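Local coordinates for protein importin subunit beta-1 (PDB 5OWU) that carries proteins into the nucleus by pairing with importin alpha, which recognises the classical nuclear localization signal of the cargo, at residues Q147-K152 / S194-L199; A183-A188 / N223-V228; E239-A244 / D280-M285; L270-M275 / E288-I293; N328-L333 / A353-F358. One frame throughout, in Å; residues are numbered along the deposited sequence.

Interaction 1. Residues Q147-K152 / S194-L199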
# COMPACT_ATOMS: atom_id res chain seq x y z
N GLN A 147 27.12 -9.76 31.95
CA GLN A 147 27.11 -8.32 31.73
C GLN A 147 25.88 -7.70 32.39
O GLN A 147 24.83 -8.35 32.50
CB GLN A 147 27.10 -8.01 30.23
CG GLN A 147 28.35 -8.45 29.49
CD GLN A 147 29.53 -7.52 29.74
OE1 GLN A 147 29.42 -6.55 30.48
NE2 GLN A 147 30.66 -7.83 29.12
N PRO A 148 25.97 -6.45 32.83
CA PRO A 148 24.79 -5.78 33.40
C PRO A 148 23.70 -5.54 32.37
O PRO A 148 23.93 -5.56 31.16
CB PRO A 148 25.35 -4.46 33.94
CG PRO A 148 26.61 -4.24 33.21
CD PRO A 148 27.17 -5.60 32.90
N GLU A 149 22.49 -5.28 32.89
CA GLU A 149 21.31 -5.27 32.04
C GLU A 149 21.36 -4.15 31.01
O GLU A 149 20.98 -4.34 29.85
CB GLU A 149 20.05 -5.12 32.90
CG GLU A 149 18.76 -5.15 32.09
CD GLU A 149 17.55 -4.74 32.90
OE1 GLU A 149 17.35 -5.30 33.99
OE2 GLU A 149 16.81 -3.85 32.44
N ASN A 150 21.80 -2.95 31.42
CA ASN A 150 21.79 -1.82 30.49
C ASN A 150 22.77 -2.04 29.34
O ASN A 150 22.49 -1.62 28.21
CB ASN A 150 22.12 -0.53 31.24
CG ASN A 150 23.52 -0.52 31.83
OD1 ASN A 150 23.87 -1.38 32.64
ND2 ASN A 150 24.33 0.45 31.42
N VAL A 151 23.90 -2.70 29.59
CA VAL A 151 24.87 -2.93 28.53
C VAL A 151 24.32 -3.95 27.54
O VAL A 151 24.40 -3.76 26.32
CB VAL A 151 26.21 -3.39 29.15
CG1 VAL A 151 27.18 -3.82 28.07
CG2 VAL A 151 26.79 -2.26 29.98
N LYS A 152 23.75 -5.04 28.05
CA LYS A 152 23.08 -6.01 27.18
C LYS A 152 22.03 -5.32 26.32
O LYS A 152 22.01 -5.47 25.09
CB LYS A 152 22.40 -7.09 28.03
CG LYS A 152 23.35 -8.01 28.77
CD LYS A 152 22.58 -8.85 29.78
CE LYS A 152 23.39 -10.05 30.27
NZ LYS A 152 22.63 -10.84 31.27
N SER A 194 16.39 -10.89 32.28
CA SER A 194 15.74 -9.60 32.11
C SER A 194 14.74 -9.66 30.96
O SER A 194 15.11 -9.97 29.82
CB SER A 194 16.77 -8.50 31.84
OG SER A 194 16.12 -7.32 31.41
N LYS A 195 13.47 -9.35 31.26
CA LYS A 195 12.46 -9.31 30.22
C LYS A 195 12.79 -8.25 29.17
O LYS A 195 12.58 -8.47 27.97
CB LYS A 195 11.08 -9.04 30.83
CG LYS A 195 10.63 -10.12 31.80
CD LYS A 195 9.22 -9.87 32.31
CE LYS A 195 8.73 -11.03 33.18
NZ LYS A 195 7.25 -11.00 33.40
N ALA A 196 13.30 -7.09 29.61
CA ALA A 196 13.70 -6.07 28.65
C ALA A 196 14.77 -6.60 27.70
O ALA A 196 14.73 -6.32 26.50
CB ALA A 196 14.21 -4.83 29.39
N VAL A 197 15.71 -7.39 28.23
CA VAL A 197 16.79 -7.91 27.39
C VAL A 197 16.27 -8.94 26.41
O VAL A 197 16.64 -8.92 25.23
CB VAL A 197 17.93 -8.48 28.27
CG1 VAL A 197 19.00 -9.13 27.40
CG2 VAL A 197 18.56 -7.38 29.12
N ARG A 198 15.41 -9.86 26.86
CA ARG A 198 14.84 -10.85 25.94
C ARG A 198 14.02 -10.17 24.86
O ARG A 198 14.07 -10.57 23.69
CB ARG A 198 13.97 -11.86 26.70
CG ARG A 198 14.73 -12.82 27.59
CD ARG A 198 13.87 -14.02 27.93
NE ARG A 198 14.00 -15.09 26.94
CZ ARG A 198 13.32 -16.23 26.96
NH1 ARG A 198 12.43 -16.47 27.91
NH2 ARG A 198 13.53 -17.13 26.01
N LEU A 199 13.25 -9.14 25.23
CA LEU A 199 12.47 -8.40 24.25
C LEU A 199 13.36 -7.74 23.21
O LEU A 199 13.13 -7.87 22.01
CB LEU A 199 11.62 -7.33 24.94
CG LEU A 199 10.24 -7.72 25.46
CD1 LEU A 199 9.64 -6.53 26.18
CD2 LEU A 199 9.34 -8.18 24.32
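The N-terminal turns of corresponding helices in HEAT repeats 4 and 5 meet here, Glu-149 reaching from helix 149-165 to Ser-194 and Val-197 at the start of helix 195-208. The fully stretched chain of Glu-149 (CG anti to the backbone N, chi1 -178°) lets its methylene part do the packing: CG lies 3.7 Å from Val-197 CG2. Its carboxylate ends beside the serine, with CD 3.3 Å from Ser-194 OG. Ser-194 is the N-cap of helix 195-208; its OG accepts from Val-197 N at 3.2 Å with an N-H...O angle of 154°, so the hydroxyl is held by its own helix. A serine suits this place because a short side chain can fold back onto an amide of the first turn that has no carbonyl partner within the helix. Both methyls of Val-197 face Lys-152, whose CB is 4.0 Å from Val-197 CG2. The amine of that lysine goes to Glu-192, in a salt bridge; the same carboxylate accepts from Ser-194 N and so ties both helix starts to the preceding loop. Beyond this edge, Leu-199 packs on helix 238-255 of the next repeat.

Interaction 2. Residues A183-A188 / N223-V228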
# COMPACT_ATOMS: atom_id res chain seq x y z
N ALA A 183 25.54 -12.53 19.25
CA ALA A 183 25.22 -11.48 20.19
C ALA A 183 23.72 -11.45 20.47
O ALA A 183 23.30 -11.28 21.62
CB ALA A 183 25.72 -10.13 19.66
N ILE A 184 22.91 -11.68 19.44
CA ILE A 184 21.47 -11.54 19.62
C ILE A 184 20.91 -12.72 20.40
O ILE A 184 20.21 -12.54 21.41
CB ILE A 184 20.76 -11.37 18.26
CG1 ILE A 184 21.05 -9.97 17.70
CG2 ILE A 184 19.25 -11.59 18.40
CD1 ILE A 184 20.47 -9.72 16.34
N VAL A 185 21.24 -13.93 19.97
CA VAL A 185 20.65 -15.12 20.59
C VAL A 185 21.10 -15.24 22.03
O VAL A 185 20.35 -15.74 22.89
CB VAL A 185 20.99 -16.37 19.76
CG1 VAL A 185 20.47 -17.64 20.43
CG2 VAL A 185 20.41 -16.24 18.36
N GLN A 186 22.30 -14.75 22.35
CA GLN A 186 22.74 -14.72 23.74
C GLN A 186 21.75 -13.98 24.62
O GLN A 186 21.46 -14.41 25.75
CB GLN A 186 24.13 -14.08 23.85
CG GLN A 186 25.27 -15.06 23.57
CD GLN A 186 26.66 -14.44 23.65
OE1 GLN A 186 27.66 -15.14 23.45
NE2 GLN A 186 26.74 -13.14 23.94
N GLY A 187 21.19 -12.88 24.13
CA GLY A 187 20.19 -12.17 24.90
C GLY A 187 18.81 -12.79 24.86
O GLY A 187 17.99 -12.51 25.75
N ALA A 188 18.52 -13.63 23.86
CA ALA A 188 17.17 -14.14 23.67
C ALA A 188 16.89 -15.41 24.45
O ALA A 188 15.74 -15.66 24.82
CB ALA A 188 16.90 -14.41 22.19
N ASN A 223 18.33 -25.13 13.10
CA ASN A 223 17.68 -25.88 14.17
C ASN A 223 17.82 -25.16 15.50
O ASN A 223 16.83 -24.96 16.22
CB ASN A 223 18.27 -27.29 14.27
CG ASN A 223 17.81 -28.22 13.15
OD1 ASN A 223 16.85 -27.92 12.44
ND2 ASN A 223 18.49 -29.35 13.00
N TYR A 224 19.04 -24.74 15.84
CA TYR A 224 19.24 -24.10 17.14
C TYR A 224 18.46 -22.79 17.24
O TYR A 224 17.80 -22.53 18.26
CB TYR A 224 20.73 -23.83 17.38
CG TYR A 224 21.00 -23.12 18.68
CD1 TYR A 224 20.85 -23.77 19.90
CD2 TYR A 224 21.40 -21.78 18.71
CE1 TYR A 224 21.09 -23.13 21.09
CE2 TYR A 224 21.64 -21.13 19.90
CZ TYR A 224 21.49 -21.81 21.09
OH TYR A 224 21.73 -21.17 22.29
N LEU A 225 18.52 -21.96 16.20
CA LEU A 225 17.78 -20.70 16.22
C LEU A 225 16.28 -20.94 16.38
O LEU A 225 15.61 -20.26 17.18
CB LEU A 225 18.07 -19.90 14.95
CG LEU A 225 17.41 -18.52 14.90
CD1 LEU A 225 17.80 -17.70 16.12
CD2 LEU A 225 17.77 -17.76 13.64
N MET A 226 15.73 -21.88 15.61
CA MET A 226 14.30 -22.16 15.71
C MET A 226 13.94 -22.68 17.10
O MET A 226 12.89 -22.33 17.65
CB MET A 226 13.87 -23.16 14.64
CG MET A 226 13.88 -22.58 13.22
SD MET A 226 12.76 -21.19 13.07
CE MET A 226 11.17 -22.03 13.05
N GLN A 227 14.81 -23.50 17.68
CA GLN A 227 14.60 -23.97 19.04
C GLN A 227 14.50 -22.79 20.01
O GLN A 227 13.60 -22.74 20.85
CB GLN A 227 15.73 -24.91 19.45
CG GLN A 227 15.66 -25.38 20.89
CD GLN A 227 16.64 -26.50 21.20
OE1 GLN A 227 17.13 -27.18 20.29
NE2 GLN A 227 16.94 -26.69 22.48
N VAL A 228 15.42 -21.82 19.88
CA VAL A 228 15.39 -20.65 20.77
C VAL A 228 14.11 -19.85 20.57
O VAL A 228 13.48 -19.40 21.53
CB VAL A 228 16.63 -19.77 20.53
CG1 VAL A 228 16.52 -18.46 21.32
CG2 VAL A 228 17.90 -20.53 20.91
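Val-185 of HEAT repeat 5 is wedged among Tyr-224, Leu-225 and Val-228 of HEAT repeat 6, where the contacting segments of helices 177-188 and 219-233 run at 34° in the superhelical stack. Its CB points at the neighbouring helix and its two methyls divide the work. CG1, placed anti to the backbone N (chi1 176°), touches Tyr-224 CE2 at 3.7 Å and Val-228 CG2 at 3.9 Å. CG2 takes the other direction, to Leu-225 CD1, also 3.7 Å away. A beta-branched residue suits this place: both branches leave the same CB, so one residue can touch Tyr-224 and Val-228 with one methyl and Leu-225 with the other. The Tyr-224 side chain and the valine lie alongside, pointing opposite ways, and Val-228 CG2 of the tyrosine's own helix lies 3.8 Å above one face of the ring, toward the rim, which is likely to limit its turning. An aromatic side chain of another protein chain meets the Tyr-224 ring, and one also packs on Val-185, consistent with the hydrophobic nucleoporin-binding site known between HEAT repeats 5 and 6. One turn on, the CB of the small Ala-188 lies 4.2 Å from Val-228 CG1.

Interaction 3. Residues E239-A244 / D280-M285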
# COMPACT_ATOMS: atom_id res chain seq x y z
N GLU A 239 4.72 -10.37 26.81
CA GLU A 239 5.44 -9.54 25.84
C GLU A 239 6.55 -10.33 25.16
O GLU A 239 6.79 -10.17 23.96
CB GLU A 239 5.99 -8.29 26.53
CG GLU A 239 4.93 -7.25 26.85
CD GLU A 239 5.46 -6.13 27.73
OE1 GLU A 239 6.32 -5.36 27.26
OE2 GLU A 239 5.01 -6.03 28.89
N VAL A 240 7.25 -11.18 25.92
CA VAL A 240 8.25 -12.06 25.33
C VAL A 240 7.60 -12.95 24.28
O VAL A 240 8.11 -13.10 23.17
CB VAL A 240 8.96 -12.88 26.42
CG1 VAL A 240 9.81 -14.00 25.82
CG2 VAL A 240 9.82 -11.97 27.27
N GLN A 241 6.46 -13.56 24.63
CA GLN A 241 5.72 -14.36 23.66
C GLN A 241 5.41 -13.55 22.41
O GLN A 241 5.65 -14.00 21.29
CB GLN A 241 4.43 -14.88 24.29
CG GLN A 241 4.62 -15.97 25.32
CD GLN A 241 3.30 -16.48 25.87
OE1 GLN A 241 2.31 -15.75 25.91
NE2 GLN A 241 3.28 -17.74 26.28
N ALA A 242 4.86 -12.34 22.58
CA ALA A 242 4.49 -11.53 21.43
C ALA A 242 5.70 -11.29 20.52
O ALA A 242 5.62 -11.45 19.30
CB ALA A 242 3.89 -10.20 21.89
N ALA A 243 6.84 -10.92 21.12
CA ALA A 243 8.04 -10.71 20.32
C ALA A 243 8.46 -11.99 19.60
O ALA A 243 8.80 -11.96 18.40
CB ALA A 243 9.17 -10.21 21.23
N ALA A 244 8.42 -13.13 20.30
CA ALA A 244 8.85 -14.38 19.69
C ALA A 244 7.94 -14.75 18.52
O ALA A 244 8.41 -15.25 17.49
CB ALA A 244 8.88 -15.49 20.74
N ASP A 280 -6.94 -13.03 24.97
CA ASP A 280 -7.16 -12.63 23.59
C ASP A 280 -5.85 -12.29 22.88
O ASP A 280 -5.73 -12.51 21.67
CB ASP A 280 -8.11 -11.43 23.51
CG ASP A 280 -9.51 -11.76 23.99
OD1 ASP A 280 -9.84 -12.96 24.13
OD2 ASP A 280 -10.29 -10.82 24.23
N LYS A 281 -4.86 -11.77 23.61
CA LYS A 281 -3.59 -11.41 22.98
C LYS A 281 -2.82 -12.65 22.53
O LYS A 281 -2.30 -12.70 21.41
CB LYS A 281 -2.76 -10.57 23.96
CG LYS A 281 -1.31 -10.28 23.54
CD LYS A 281 -1.19 -9.04 22.68
CE LYS A 281 0.27 -8.65 22.48
NZ LYS A 281 0.90 -8.20 23.75
N VAL A 282 -2.74 -13.66 23.40
CA VAL A 282 -2.06 -14.90 23.05
C VAL A 282 -2.71 -15.53 21.82
O VAL A 282 -2.06 -15.81 20.79
CB VAL A 282 -2.07 -15.87 24.25
CG1 VAL A 282 -1.34 -17.17 23.92
CG2 VAL A 282 -1.46 -15.20 25.49
N ALA A 283 -4.02 -15.78 21.92
CA ALA A 283 -4.76 -16.34 20.80
C ALA A 283 -4.50 -15.54 19.54
O ALA A 283 -4.24 -16.11 18.47
CB ALA A 283 -6.25 -16.38 21.13
N SER A 284 -4.54 -14.21 19.65
CA SER A 284 -4.27 -13.36 18.49
C SER A 284 -2.91 -13.67 17.88
O SER A 284 -2.77 -13.69 16.65
CB SER A 284 -4.34 -11.88 18.89
OG SER A 284 -5.66 -11.50 19.19
N MET A 285 -1.90 -13.91 18.73
CA MET A 285 -0.58 -14.29 18.22
C MET A 285 -0.68 -15.52 17.33
O MET A 285 -0.13 -15.55 16.21
CB MET A 285 0.38 -14.57 19.37
CG MET A 285 0.67 -13.40 20.28
SD MET A 285 1.76 -13.93 21.61
CE MET A 285 1.24 -12.82 22.92
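Asp-280 O, in the first turn of the helix that brings Lys-281, Val-282 and Met-285 up to Gln-241 and Ala-242, is gripped by two donors from a single residue. Ser-284 OG gives it a bond of 2.7 Å, tilted 31° from the carbonyl plane, and Ser-284 N adds the ordinary helical bond from the opposite face of that plane. A serine suits this position because its hydroxyl can fold back onto its own helix, and the contact with Gln-241 and Ala-242 is left to other residues. That packing is led by Met-285. With CG anti to the carbonyl carbon (chi1 -62°) and the chain extended beyond it, the thioether is laid against the backbone of helix 238-255: SD comes within 3.6 Å of Ala-242 N and within 3.9 Å of Gln-241 CB. Ala-242 CB in turn meets Met-285 CE at 3.9 Å. The two helices belong to HEAT repeats 6 and 7, and their segments here run nearly parallel, 15° apart, as corresponding helices of successive repeats do. An alanine at the point of approach leaves room for the flexible methionine to lie against the main chain. Lys-281 also reaches Ala-242, its chain bending twice to bring both CE and NZ to 4.0 Å from Ala-242 CB. Gln-241 uses its length differently, crossing Val-282 so that OE1 lies 3.8 Å from the methyl CG2 of that valine. Ile-238 packs against Lys-281, Val-282 and Met-285, and Phe-245 also touches Met-285.

Interaction 4. Residues L270-M275 / E288-I293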
# COMPACT_ATOMS: atom_id res chain seq x y z
N LEU A 270 1.87 -26.69 18.91
CA LEU A 270 1.97 -25.56 19.84
C LEU A 270 0.97 -24.46 19.49
O LEU A 270 0.20 -24.00 20.34
CB LEU A 270 3.39 -25.00 19.84
CG LEU A 270 4.53 -25.90 20.35
CD1 LEU A 270 5.86 -25.19 20.21
CD2 LEU A 270 4.31 -26.31 21.80
N THR A 271 0.99 -24.00 18.23
CA THR A 271 0.14 -22.87 17.86
C THR A 271 -1.33 -23.26 17.90
O THR A 271 -2.17 -22.45 18.32
CB THR A 271 0.53 -22.35 16.47
OG1 THR A 271 0.28 -23.34 15.47
CG2 THR A 271 2.00 -21.96 16.45
N ILE A 272 -1.65 -24.49 17.50
CA ILE A 272 -3.04 -24.93 17.60
C ILE A 272 -3.48 -24.93 19.06
O ILE A 272 -4.61 -24.55 19.38
CB ILE A 272 -3.22 -26.31 16.95
CG1 ILE A 272 -3.12 -26.17 15.43
CG2 ILE A 272 -4.56 -26.93 17.35
CD1 ILE A 272 -3.26 -27.46 14.66
N ALA A 273 -2.60 -25.37 19.95
CA ALA A 273 -2.95 -25.42 21.37
C ALA A 273 -3.24 -24.03 21.90
O ALA A 273 -4.28 -23.80 22.53
CB ALA A 273 -1.81 -26.07 22.15
N THR A 274 -2.34 -23.08 21.64
CA THR A 274 -2.53 -21.74 22.21
C THR A 274 -3.62 -20.94 21.51
O THR A 274 -4.06 -19.92 22.05
CB THR A 274 -1.21 -20.97 22.18
OG1 THR A 274 -0.56 -21.15 20.92
CG2 THR A 274 -0.30 -21.45 23.30
N MET A 275 -4.11 -21.37 20.34
CA MET A 275 -5.24 -20.67 19.74
C MET A 275 -6.49 -20.72 20.61
O MET A 275 -7.42 -19.95 20.37
CB MET A 275 -5.57 -21.23 18.36
CG MET A 275 -6.43 -20.31 17.53
SD MET A 275 -6.56 -20.79 15.81
CE MET A 275 -4.89 -20.52 15.25
N GLU A 288 -2.30 -14.76 13.98
CA GLU A 288 -1.42 -14.07 13.04
C GLU A 288 -0.44 -15.05 12.41
O GLU A 288 -0.11 -14.93 11.22
CB GLU A 288 -0.67 -12.93 13.73
CG GLU A 288 0.36 -12.24 12.84
CD GLU A 288 -0.24 -11.65 11.57
OE1 GLU A 288 -1.46 -11.36 11.57
OE2 GLU A 288 0.50 -11.49 10.58
N PHE A 289 0.04 -16.02 13.19
CA PHE A 289 0.93 -17.03 12.61
C PHE A 289 0.25 -17.79 11.47
O PHE A 289 0.82 -17.99 10.39
CB PHE A 289 1.37 -18.00 13.71
CG PHE A 289 2.36 -19.02 13.24
CD1 PHE A 289 3.62 -18.62 12.84
CD2 PHE A 289 2.03 -20.36 13.18
CE1 PHE A 289 4.54 -19.54 12.40
CE2 PHE A 289 2.96 -21.29 12.73
CZ PHE A 289 4.21 -20.87 12.35
N TRP A 290 -0.99 -18.23 11.70
CA TRP A 290 -1.63 -19.01 10.64
C TRP A 290 -2.03 -18.14 9.46
O TRP A 290 -2.00 -18.61 8.31
CB TRP A 290 -2.81 -19.79 11.22
CG TRP A 290 -2.31 -21.03 11.88
CD1 TRP A 290 -2.06 -21.21 13.22
CD2 TRP A 290 -1.94 -22.25 11.24
NE1 TRP A 290 -1.57 -22.48 13.44
CE2 TRP A 290 -1.48 -23.13 12.24
CE3 TRP A 290 -1.95 -22.69 9.91
CZ2 TRP A 290 -1.06 -24.42 11.95
CZ3 TRP A 290 -1.52 -23.96 9.62
CH2 TRP A 290 -1.08 -24.82 10.64
N SER A 291 -2.36 -16.87 9.70
CA SER A 291 -2.59 -15.96 8.58
C SER A 291 -1.32 -15.79 7.75
O SER A 291 -1.39 -15.74 6.52
CB SER A 291 -3.09 -14.60 9.09
OG SER A 291 -4.42 -14.69 9.57
N THR A 292 -0.16 -15.70 8.40
CA THR A 292 1.09 -15.61 7.65
C THR A 292 1.27 -16.83 6.77
O THR A 292 1.60 -16.72 5.57
CB THR A 292 2.28 -15.45 8.60
OG1 THR A 292 2.12 -14.25 9.38
CG2 THR A 292 3.57 -15.34 7.83
N ILE A 293 1.05 -18.03 7.33
CA ILE A 293 1.13 -19.24 6.52
C ILE A 293 0.23 -19.14 5.29
O ILE A 293 0.65 -19.39 4.15
CB ILE A 293 0.79 -20.48 7.36
CG1 ILE A 293 1.89 -20.73 8.39
CG2 ILE A 293 0.61 -21.70 6.47
CD1 ILE A 293 1.57 -21.85 9.38
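Trp-290 and Thr-271 join the two helices of HEAT repeat 7, 260-274 and 280-306, whose segments here run at 132° to each other, nearer antiparallel than parallel. The polar part is one hydrogen bond: Trp-290 NE1 donates to Thr-271 OG1 over 2.9 Å, bent to 142° at the hydrogen, with the oxygen 24° out of the indole plane. OG1 is also bonded to Leu-267 O of its own helix, so a single buried hydroxyl both satisfies the indole N-H and spends its own proton. Threonine serves two purposes here, because its methyl, CG2, takes the apolar role and rests 3.6 Å from Phe-289 CD2. The remaining contacts are hydrophobic and gather on the indole. Ile-272 CG1 approaches Trp-290 CZ2 at 4.4 Å, while Ile-293 CD1 of the tryptophan's own helix lies 3.6 Å above one face, offset toward the rim. Trp-290 also touches Cys-354 and Phe-358 of HEAT repeat 8. A leucine here lacks the indole N-H and would probably leave Thr-271 OG1 short of a donor and open a gap beside Ile-272 and Met-275. The bent chain of Met-275 brings its terminal methyl, CE, within 3.6 Å of Trp-290 CD1.

Interaction 5. Residues N328-L333 / A353-F358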
# COMPACT_ATOMS: atom_id res chain seq x y z
N ASN A 328 -10.94 -23.87 16.12
CA ASN A 328 -10.47 -22.91 17.10
C ASN A 328 -10.67 -21.46 16.63
O ASN A 328 -11.07 -20.59 17.42
CB ASN A 328 -9.00 -23.19 17.42
CG ASN A 328 -8.80 -24.55 18.07
OD1 ASN A 328 -9.73 -25.11 18.67
ND2 ASN A 328 -7.60 -25.10 17.95
N LEU A 329 -10.40 -21.18 15.35
CA LEU A 329 -10.70 -19.85 14.80
C LEU A 329 -12.17 -19.51 14.98
O LEU A 329 -12.53 -18.44 15.53
CB LEU A 329 -10.35 -19.81 13.30
CG LEU A 329 -8.91 -19.74 12.83
CD1 LEU A 329 -8.89 -19.82 11.30
CD2 LEU A 329 -8.25 -18.46 13.30
N LEU A 330 -13.04 -20.41 14.52
CA LEU A 330 -14.48 -20.20 14.66
C LEU A 330 -14.83 -19.87 16.10
O LEU A 330 -15.57 -18.92 16.36
CB LEU A 330 -15.23 -21.45 14.17
CG LEU A 330 -15.09 -21.68 12.67
CD1 LEU A 330 -15.55 -23.08 12.27
CD2 LEU A 330 -15.88 -20.63 11.89
N ASN A 331 -14.27 -20.62 17.05
CA ASN A 331 -14.52 -20.32 18.45
C ASN A 331 -14.06 -18.91 18.81
O ASN A 331 -14.68 -18.25 19.66
CB ASN A 331 -13.82 -21.34 19.35
CG ASN A 331 -13.99 -21.02 20.83
OD1 ASN A 331 -15.09 -21.14 21.37
ND2 ASN A 331 -12.91 -20.61 21.48
N LEU A 332 -12.98 -18.42 18.20
CA LEU A 332 -12.53 -17.07 18.50
C LEU A 332 -13.50 -16.02 17.99
O LEU A 332 -13.48 -14.89 18.48
CB LEU A 332 -11.15 -16.82 17.90
CG LEU A 332 -9.99 -17.60 18.51
CD1 LEU A 332 -8.71 -17.34 17.72
CD2 LEU A 332 -9.80 -17.25 19.98
N LEU A 333 -14.35 -16.36 17.02
CA LEU A 333 -15.30 -15.37 16.51
C LEU A 333 -16.28 -14.86 17.57
O LEU A 333 -16.86 -13.78 17.38
CB LEU A 333 -16.09 -15.94 15.33
CG LEU A 333 -15.27 -16.30 14.09
CD1 LEU A 333 -16.17 -16.90 13.03
CD2 LEU A 333 -14.55 -15.07 13.55
N ALA A 353 -10.49 -12.49 9.57
CA ALA A 353 -9.58 -12.31 8.43
C ALA A 353 -8.83 -13.61 8.14
O ALA A 353 -8.64 -13.99 6.97
CB ALA A 353 -8.61 -11.16 8.71
N CYS A 354 -8.38 -14.29 9.19
CA CYS A 354 -7.68 -15.55 9.01
C CYS A 354 -8.57 -16.57 8.33
O CYS A 354 -8.16 -17.25 7.38
CB CYS A 354 -7.18 -16.06 10.36
SG CYS A 354 -6.13 -17.50 10.22
N LEU A 355 -9.81 -16.70 8.80
CA LEU A 355 -10.76 -17.62 8.18
C LEU A 355 -10.91 -17.34 6.69
O LEU A 355 -10.96 -18.27 5.88
CB LEU A 355 -12.11 -17.53 8.89
CG LEU A 355 -13.21 -18.47 8.43
CD1 LEU A 355 -12.78 -19.93 8.58
CD2 LEU A 355 -14.48 -18.19 9.22
N GLN A 356 -10.97 -16.06 6.32
CA GLN A 356 -11.08 -15.74 4.89
C GLN A 356 -9.83 -16.16 4.13
O GLN A 356 -9.93 -16.64 2.99
CB GLN A 356 -11.36 -14.25 4.71
CG GLN A 356 -12.66 -13.83 5.37
CD GLN A 356 -12.92 -12.34 5.26
OE1 GLN A 356 -12.47 -11.69 4.32
NE2 GLN A 356 -13.67 -11.80 6.23
N LEU A 357 -8.65 -16.01 4.74
CA LEU A 357 -7.44 -16.50 4.09
C LEU A 357 -7.47 -18.02 3.91
O LEU A 357 -7.07 -18.54 2.86
CB LEU A 357 -6.21 -16.09 4.91
CG LEU A 357 -5.89 -14.60 4.92
CD1 LEU A 357 -4.79 -14.29 5.93
CD2 LEU A 357 -5.48 -14.12 3.54
N PHE A 358 -7.93 -18.74 4.93
CA PHE A 358 -8.07 -20.19 4.79
C PHE A 358 -8.98 -20.54 3.63
O PHE A 358 -8.67 -21.43 2.83
CB PHE A 358 -8.60 -20.80 6.09
CG PHE A 358 -7.54 -21.38 6.97
CD1 PHE A 358 -7.11 -22.69 6.79
CD2 PHE A 358 -6.96 -20.61 7.98
CE1 PHE A 358 -6.12 -23.23 7.60
CE2 PHE A 358 -5.97 -21.15 8.79
CZ PHE A 358 -5.55 -22.46 8.60
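Leu-329 and Cys-354 meet because their first torsions send them at one another: CG of Leu-329 stands anti to the carbonyl carbon (chi1 -75°), whereas SG of Cys-354 stands anti to the backbone N (chi1 -173°). Both methyls of the leucine come up to the sulfur from one side, CD1 at 3.8 Å and CD2 at 3.9 Å from Cys-354 SG. CD1 also reaches Phe-358 one turn later, 3.9 Å from its CD2, and thus fills the notch between the two residues. The compact thiol of a cysteine suits a place where the branched end of a leucine comes so near. These are the two helices of HEAT repeat 8, 317-332 and 347-362, whose segments here pack roughly antiparallel, with 146° between their directions, in the repeat's hairpin. An alanine in place of Leu-329 would probably open a gap beside the thiol of Cys-354 and leave the ring of Phe-358 with less to pack against. Leu-355 is met by two further leucines, its CD2 lying 3.9 Å from Leu-330 CD2 and 4.4 Å from Leu-333 CD1. Ala-392 and Ala-388, on helix 383-395, touch Leu-330 and Leu-333 respectively, while Met-275 of the preceding repeat packs against Leu-329.

How the interactions relate
From the N terminus, interaction 1 spans from HEAT repeat 4 to 5, skipping over helix 177-188; interaction 2 starts on that skipped helix and closes on repeat 6, so the two cross along the chain and touch where Arg-198 NE meets Ala-188 O. Interaction 3 follows interaction 1 in series, linked to it by Leu-199 packing on Ala-243, and joins repeats 6 and 7. Interaction 4, sharing helix 280-306 with interaction 3, crosses it because their segments alternate, and closes the short loop inside repeat 7. Interaction 5 then comes in series, closing repeat 8, and it touches interaction 4 through Ser-291 and Cys-354. The first three contacts join successive repeats; the last two close hairpins within one.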